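Local coordinates for putative branched-chain amino acid aminotransferase IlvE (PDB 4DQN), which probably catalyses pyridoxal-phosphate-dependent exchange of amino groups between branched-chain amino acids and 2-oxoglutarate, serving their biosynthesis, at residues Asn237-Pro242 / His319-Glu324; Phe264-Ile269 / Gly315-Lys320. One frame throughout, in Å; residues are numbered along the deposited sequence.

Contact 1: residues Asn237-Pro242 / His319-Glu324; sequences NEFITP and HKLYDE
F239 and L321 make the main contact, in which helix 316-329 packs on the mixed sheet of this class IV aminotransferase fold. Strand 238-241 presents F239 and the helix presents L321. Both side chains start toward the opposite segment, although the two backbones stay well apart: the nearest CA atoms, those of F239 and L321, are 10.5 Å from each other. The side chains bridge that gap. With chi1 at -177° the F239 ring swings beside its own carbonyl carbon and meets L321 through CD2 and CE2, and L321 answers with its CD1 branch. The two groups cross obliquely, and their meeting is purely apolar; both residues are buried. The F239 ring also lies nearly parallel to that of F231 and touches L256 and L257 of helix 251-262, so L321 CD1 supplies one part of a larger hydrophobic cluster.

A looser polar fringe lies beside this pair, where N237, two residues before F239 in the chain, faces K320. The closest atoms, N237 OD1 and K320 NZ, are 4.5 Å apart, which is too far for a hydrogen bond, and each residue loses little surface to the other segment. With just 82 Å² buried in all, the contact depends on a few atoms. L321 CD1 sits equally far from two adjacent ring carbons, 4.0 Å from F239 CD2 and 4.0 Å from F239 CE2, and so rests against the CD2-CE2 bond.

Contact 2: residues Phe264-Ile269 / Gly315-Lys320; sequences FGMKAI and GPVTHK
The F264 ring lies against K320, where the segment following helix 251-262 meets the first turns of helix 316-329. Helix 316-329 packs here on the mixed sheet of the aminotransferase fold, reaching strand 228-234 through V317 and T318. Traced outward, K320 touches the ring twice. Its CB comes first, 3.9 Å from F264 CE2. CG and CD then arch away from the ring, and the bend at chi3 (43°) returns the chain, bringing CE back to 3.7 Å from both F264 CD2 and F264 CE2. NZ, at the tip, is 4.4 Å from F264 CD2 and makes no hydrogen bond to residues 264-269. The lysine therefore packs its CB and CE methylenes obliquely against the CD2-CE2 side of the ring. Its backbone takes part as well: F264 CZ is 3.4 Å from K320 O, a carbonyl that also accepts the helical bond from E324 N.

Deeper in, M266 and V317 reach toward each other tip to tip, both buried. The thioether bends at chi3 (73°), and M266 CE arrives 3.8 Å from V317 CG1. Both residues also touch I233 of strand 228-234, which places this pair over the sheet. The helix start that carries V317 has G315 at its N-cap position, and the carboxylate of E283 accepts the V317 N-H and hydrogen-bonds to T318 OG1.

No hydrogen bond or ion pair joins the two segments, although 179 Å² is buried between them. Cohesion should therefore come mainly from dispersion and the removal of apolar surface from water: methyl against methyl in the interior, methylenes against an aromatic ring at the more exposed margin.

In the fold
Contacts 1 and 2 are two parts of one interface, their centres about 4 Å apart, and both use helix 316-329. The strands opposite are parallel neighbours, 238-241 and 267-270, joined through helix 251-262 as a beta-alpha-beta crossover. Backbone pairing ties them: F239 N lies 2.8 Å from K267 O, and F239 O lies 2.9 Å from I269 N. A side chain of contact 2 also reaches the backbone of contact 1: M266 CE packs 3.4 Å from N237 O. The helical segments overlap at H319 and K320, and K320 touches residues of both contacts. Neither contact lies near K188, the predicted cofactor-binding lysine, so the interface is structural packing.

Contact 1: residues Asn237-Pro242 / His319-Glu324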
loop_
_atom_site.group_PDB
_atom_site.type_symbol
_atom_site.label_atom_id
_atom_site.label_comp_id
_atom_site.label_asym_id
_atom_site.label_seq_id
_atom_site.Cartn_x
_atom_site.Cartn_y
_atom_site.Cartn_z
ATOM N N ASN A 237 -27.978 11.167 24.822
ATOM C CA ASN A 237 -28.192 11.268 23.378
ATOM C C ASN A 237 -27.201 12.173 22.652
ATOM O O ASN A 237 -27.597 13.075 21.912
ATOM C CB ASN A 237 -29.636 11.679 23.069
ATOM C CG ASN A 237 -30.546 10.482 22.843
ATOM O OD1 ASN A 237 -31.207 10.381 21.809
ATOM N ND2 ASN A 237 -30.572 9.559 23.806
ATOM N N GLU A 238 -25.912 11.943 22.885
ATOM C CA GLU A 238 -24.883 12.613 22.103
ATOM C C GLU A 238 -24.328 11.613 21.091
ATOM O O GLU A 238 -24.247 10.423 21.376
ATOM C CB GLU A 238 -23.746 13.094 23.000
ATOM C CG GLU A 238 -24.170 13.949 24.180
ATOM C CD GLU A 238 -23.196 13.811 25.331
ATOM O OE1 GLU A 238 -22.864 12.656 25.676
ATOM O OE2 GLU A 238 -22.749 14.845 25.874
ATOM N N PHE A 239 -23.956 12.109 19.915
ATOM C CA PHE A 239 -23.337 11.297 18.871
ATOM C C PHE A 239 -21.846 11.599 18.892
ATOM O O PHE A 239 -21.436 12.754 18.701
ATOM C CB PHE A 239 -23.930 11.691 17.517
ATOM C CG PHE A 239 -23.425 10.883 16.353
ATOM C CD1 PHE A 239 -22.252 11.233 15.701
ATOM C CD2 PHE A 239 -24.153 9.800 15.880
ATOM C CE1 PHE A 239 -21.790 10.501 14.609
ATOM C CE2 PHE A 239 -23.700 9.060 14.794
ATOM C CZ PHE A 239 -22.518 9.415 14.157
ATOM N N ILE A 240 -21.027 10.575 19.128
ATOM C CA ILE A 240 -19.585 10.776 19.190
ATOM C C ILE A 240 -18.843 9.824 18.246
ATOM O O ILE A 240 -19.082 8.608 18.244
ATOM C CB ILE A 240 -19.046 10.640 20.636
ATOM C CG1 ILE A 240 -19.799 11.593 21.575
ATOM C CG2 ILE A 240 -17.561 10.942 20.672
ATOM C CD1 ILE A 240 -19.325 11.541 23.021
ATOM N N THR A 241 -17.963 10.386 17.423
ATOM C CA THR A 241 -17.187 9.579 16.476
ATOM C C THR A 241 -15.722 9.966 16.623
ATOM O O THR A 241 -15.422 11.131 16.879
ATOM C CB THR A 241 -17.687 9.793 15.018
ATOM O OG1 THR A 241 -17.026 8.891 14.114
ATOM C CG2 THR A 241 -17.447 11.218 14.570
ATOM N N PRO A 242 -14.805 8.990 16.491
ATOM C CA PRO A 242 -13.371 9.264 16.636
ATOM C C PRO A 242 -12.834 10.293 15.645
ATOM O O PRO A 242 -13.215 10.331 14.469
ATOM C CB PRO A 242 -12.727 7.898 16.356
ATOM C CG PRO A 242 -13.771 6.917 16.781
ATOM C CD PRO A 242 -15.074 7.547 16.357
ATOM N N HIS A 319 -31.521 3.021 14.887
ATOM C CA HIS A 319 -32.647 2.828 13.973
ATOM C C HIS A 319 -33.104 4.135 13.341
ATOM O O HIS A 319 -33.370 4.194 12.141
ATOM C CB HIS A 319 -33.827 2.198 14.714
ATOM C CG HIS A 319 -33.942 0.718 14.532
ATOM N ND1 HIS A 319 -33.749 -0.180 15.562
ATOM C CD2 HIS A 319 -34.260 -0.022 13.444
ATOM C CE1 HIS A 319 -33.923 -1.410 15.109
ATOM N NE2 HIS A 319 -34.232 -1.342 13.826
ATOM N N LYS A 320 -33.195 5.180 14.156
ATOM C CA LYS A 320 -33.696 6.479 13.707
ATOM C C LYS A 320 -32.751 7.142 12.720
ATOM O O LYS A 320 -33.183 7.754 11.746
ATOM C CB LYS A 320 -33.910 7.409 14.910
ATOM C CG LYS A 320 -35.284 7.287 15.555
ATOM C CD LYS A 320 -35.255 7.784 16.996
ATOM C CE LYS A 320 -34.449 9.071 17.131
ATOM N NZ LYS A 320 -34.179 9.430 18.569
ATOM N N LEU A 321 -31.457 7.040 12.993
ATOM C CA LEU A 321 -30.442 7.601 12.108
ATOM C C LEU A 321 -30.407 6.842 10.792
ATOM O O LEU A 321 -30.285 7.452 9.725
ATOM C CB LEU A 321 -29.062 7.554 12.777
ATOM C CG LEU A 321 -28.886 8.474 13.989
ATOM C CD1 LEU A 321 -27.599 8.143 14.752
ATOM C CD2 LEU A 321 -28.863 9.905 13.544
ATOM N N TYR A 322 -30.500 5.516 10.872
ATOM C CA TYR A 322 -30.502 4.667 9.676
ATOM C C TYR A 322 -31.687 4.988 8.771
ATOM O O TYR A 322 -31.523 5.182 7.558
ATOM C CB TYR A 322 -30.536 3.187 10.066
ATOM C CG TYR A 322 -30.551 2.216 8.887
ATOM C CD1 TYR A 322 -29.361 1.745 8.327
ATOM C CD2 TYR A 322 -31.753 1.760 8.342
ATOM C CE1 TYR A 322 -29.372 0.850 7.253
ATOM C CE2 TYR A 322 -31.774 0.876 7.270
ATOM C CZ TYR A 322 -30.579 0.422 6.730
ATOM O OH TYR A 322 -30.589 -0.463 5.666
ATOM N N ASP A 323 -32.884 5.027 9.360
ATOM C CA ASP A 323 -34.100 5.339 8.606
ATOM C C ASP A 323 -33.999 6.694 7.903
ATOM O O ASP A 323 -34.353 6.824 6.724
ATOM C CB ASP A 323 -35.335 5.299 9.526
ATOM C CG ASP A 323 -35.712 3.887 9.928
ATOM O OD1 ASP A 323 -35.169 2.935 9.319
ATOM O OD2 ASP A 323 -36.561 3.718 10.834
ATOM N N GLU A 324 -33.487 7.696 8.612
ATOM C CA GLU A 324 -33.391 9.049 8.062
ATOM C C GLU A 324 -32.325 9.162 6.973
ATOM O O GLU A 324 -32.548 9.804 5.945
ATOM C CB GLU A 324 -33.130 10.063 9.185
ATOM C CG GLU A 324 -33.216 11.527 8.756
ATOM C CD GLU A 324 -34.641 12.068 8.740
ATOM O OE1 GLU A 324 -35.599 11.305 9.000
ATOM O OE2 GLU A 324 -34.805 13.276 8.465
#

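Contact 2: residues Phe264-Ile269 / Gly315-Lys320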
loop_
_atom_site.group_PDB
_atom_site.type_symbol
_atom_site.label_atom_id
_atom_site.label_comp_id
_atom_site.label_asym_id
_atom_site.label_seq_id
_atom_site.Cartn_x
_atom_site.Cartn_y
_atom_site.Cartn_z
ATOM N N PHE A 264 -32.233 15.629 14.493
ATOM C CA PHE A 264 -32.584 15.025 15.777
ATOM C C PHE A 264 -32.222 15.866 16.999
ATOM O O PHE A 264 -32.520 15.482 18.132
ATOM C CB PHE A 264 -32.010 13.613 15.870
ATOM C CG PHE A 264 -32.582 12.672 14.846
ATOM C CD1 PHE A 264 -31.897 12.407 13.668
ATOM C CD2 PHE A 264 -33.821 12.074 15.053
ATOM C CE1 PHE A 264 -32.433 11.544 12.711
ATOM C CE2 PHE A 264 -34.364 11.216 14.107
ATOM C CZ PHE A 264 -33.665 10.949 12.934
ATOM N N GLY A 265 -31.603 17.019 16.768
ATOM C CA GLY A 265 -31.280 17.936 17.853
ATOM C C GLY A 265 -30.240 17.396 18.822
ATOM O O GLY A 265 -30.192 17.820 19.988
ATOM N N MET A 266 -29.407 16.466 18.342
ATOM C CA MET A 266 -28.366 15.861 19.167
ATOM C C MET A 266 -27.071 16.636 19.047
ATOM O O MET A 266 -26.775 17.236 18.009
ATOM C CB MET A 266 -28.101 14.409 18.746
ATOM C CG MET A 266 -29.305 13.486 18.819
ATOM S SD MET A 266 -29.006 11.910 17.980
ATOM C CE MET A 266 -27.891 11.099 19.128
ATOM N N LYS A 267 -26.293 16.623 20.119
ATOM C CA LYS A 267 -24.935 17.121 20.057
ATOM C C LYS A 267 -24.174 16.070 19.269
ATOM O O LYS A 267 -24.264 14.874 19.566
ATOM C CB LYS A 267 -24.360 17.279 21.465
ATOM C CG LYS A 267 -22.913 17.753 21.502
ATOM C CD LYS A 267 -22.508 18.159 22.923
ATOM C CE LYS A 267 -21.382 17.284 23.456
ATOM N NZ LYS A 267 -20.978 17.678 24.837
ATOM N N ALA A 268 -23.465 16.512 18.239
ATOM C CA ALA A 268 -22.784 15.605 17.321
ATOM C C ALA A 268 -21.355 16.069 17.143
ATOM O O ALA A 268 -21.107 17.097 16.499
ATOM C CB ALA A 268 -23.504 15.585 15.966
ATOM N N ILE A 269 -20.409 15.308 17.695
ATOM C CA ILE A 269 -19.014 15.734 17.669
ATOM C C ILE A 269 -18.014 14.652 17.286
ATOM O O ILE A 269 -18.243 13.454 17.490
ATOM C CB ILE A 269 -18.565 16.325 19.028
ATOM C CG1 ILE A 269 -18.610 15.253 20.120
ATOM C CG2 ILE A 269 -19.410 17.557 19.395
ATOM C CD1 ILE A 269 -17.430 15.345 21.093
ATOM N N GLY A 315 -30.437 -0.724 18.695
ATOM C CA GLY A 315 -30.951 0.391 19.464
ATOM C C GLY A 315 -31.806 1.357 18.670
ATOM O O GLY A 315 -31.669 1.465 17.448
ATOM N N PRO A 316 -32.694 2.070 19.374
ATOM C CA PRO A 316 -33.633 3.042 18.814
ATOM C C PRO A 316 -32.968 4.204 18.090
ATOM O O PRO A 316 -33.488 4.628 17.054
ATOM C CB PRO A 316 -34.377 3.566 20.056
ATOM C CG PRO A 316 -33.516 3.173 21.235
ATOM C CD PRO A 316 -32.922 1.864 20.816
ATOM N N VAL A 317 -31.868 4.732 18.624
ATOM C CA VAL A 317 -31.241 5.908 18.027
ATOM C C VAL A 317 -30.559 5.503 16.724
ATOM O O VAL A 317 -30.654 6.214 15.715
ATOM C CB VAL A 317 -30.233 6.586 18.997
ATOM C CG1 VAL A 317 -29.512 7.754 18.312
ATOM C CG2 VAL A 317 -30.943 7.060 20.263
ATOM N N THR A 318 -29.886 4.353 16.747
ATOM C CA THR A 318 -29.301 3.785 15.532
ATOM C C THR A 318 -30.396 3.601 14.478
ATOM O O THR A 318 -30.235 3.994 13.324
ATOM C CB THR A 318 -28.598 2.432 15.799
ATOM O OG1 THR A 318 -27.496 2.631 16.697
ATOM C CG2 THR A 318 -28.063 1.829 14.499
ATOM N N HIS A 319 -31.521 3.021 14.887
ATOM C CA HIS A 319 -32.647 2.828 13.973
ATOM C C HIS A 319 -33.104 4.135 13.341
ATOM O O HIS A 319 -33.370 4.194 12.141
ATOM C CB HIS A 319 -33.827 2.198 14.714
ATOM C CG HIS A 319 -33.942 0.718 14.532
ATOM N ND1 HIS A 319 -33.749 -0.180 15.562
ATOM C CD2 HIS A 319 -34.260 -0.022 13.444
ATOM C CE1 HIS A 319 -33.923 -1.410 15.109
ATOM N NE2 HIS A 319 -34.232 -1.342 13.826
ATOM N N LYS A 320 -33.195 5.180 14.156
ATOM C CA LYS A 320 -33.696 6.479 13.707
ATOM C C LYS A 320 -32.751 7.142 12.720
ATOM O O LYS A 320 -33.183 7.754 11.746
ATOM C CB LYS A 320 -33.910 7.409 14.910
ATOM C CG LYS A 320 -35.284 7.287 15.555
ATOM C CD LYS A 320 -35.255 7.784 16.996
ATOM C CE LYS A 320 -34.449 9.071 17.131
ATOM N NZ LYS A 320 -34.179 9.430 18.569
#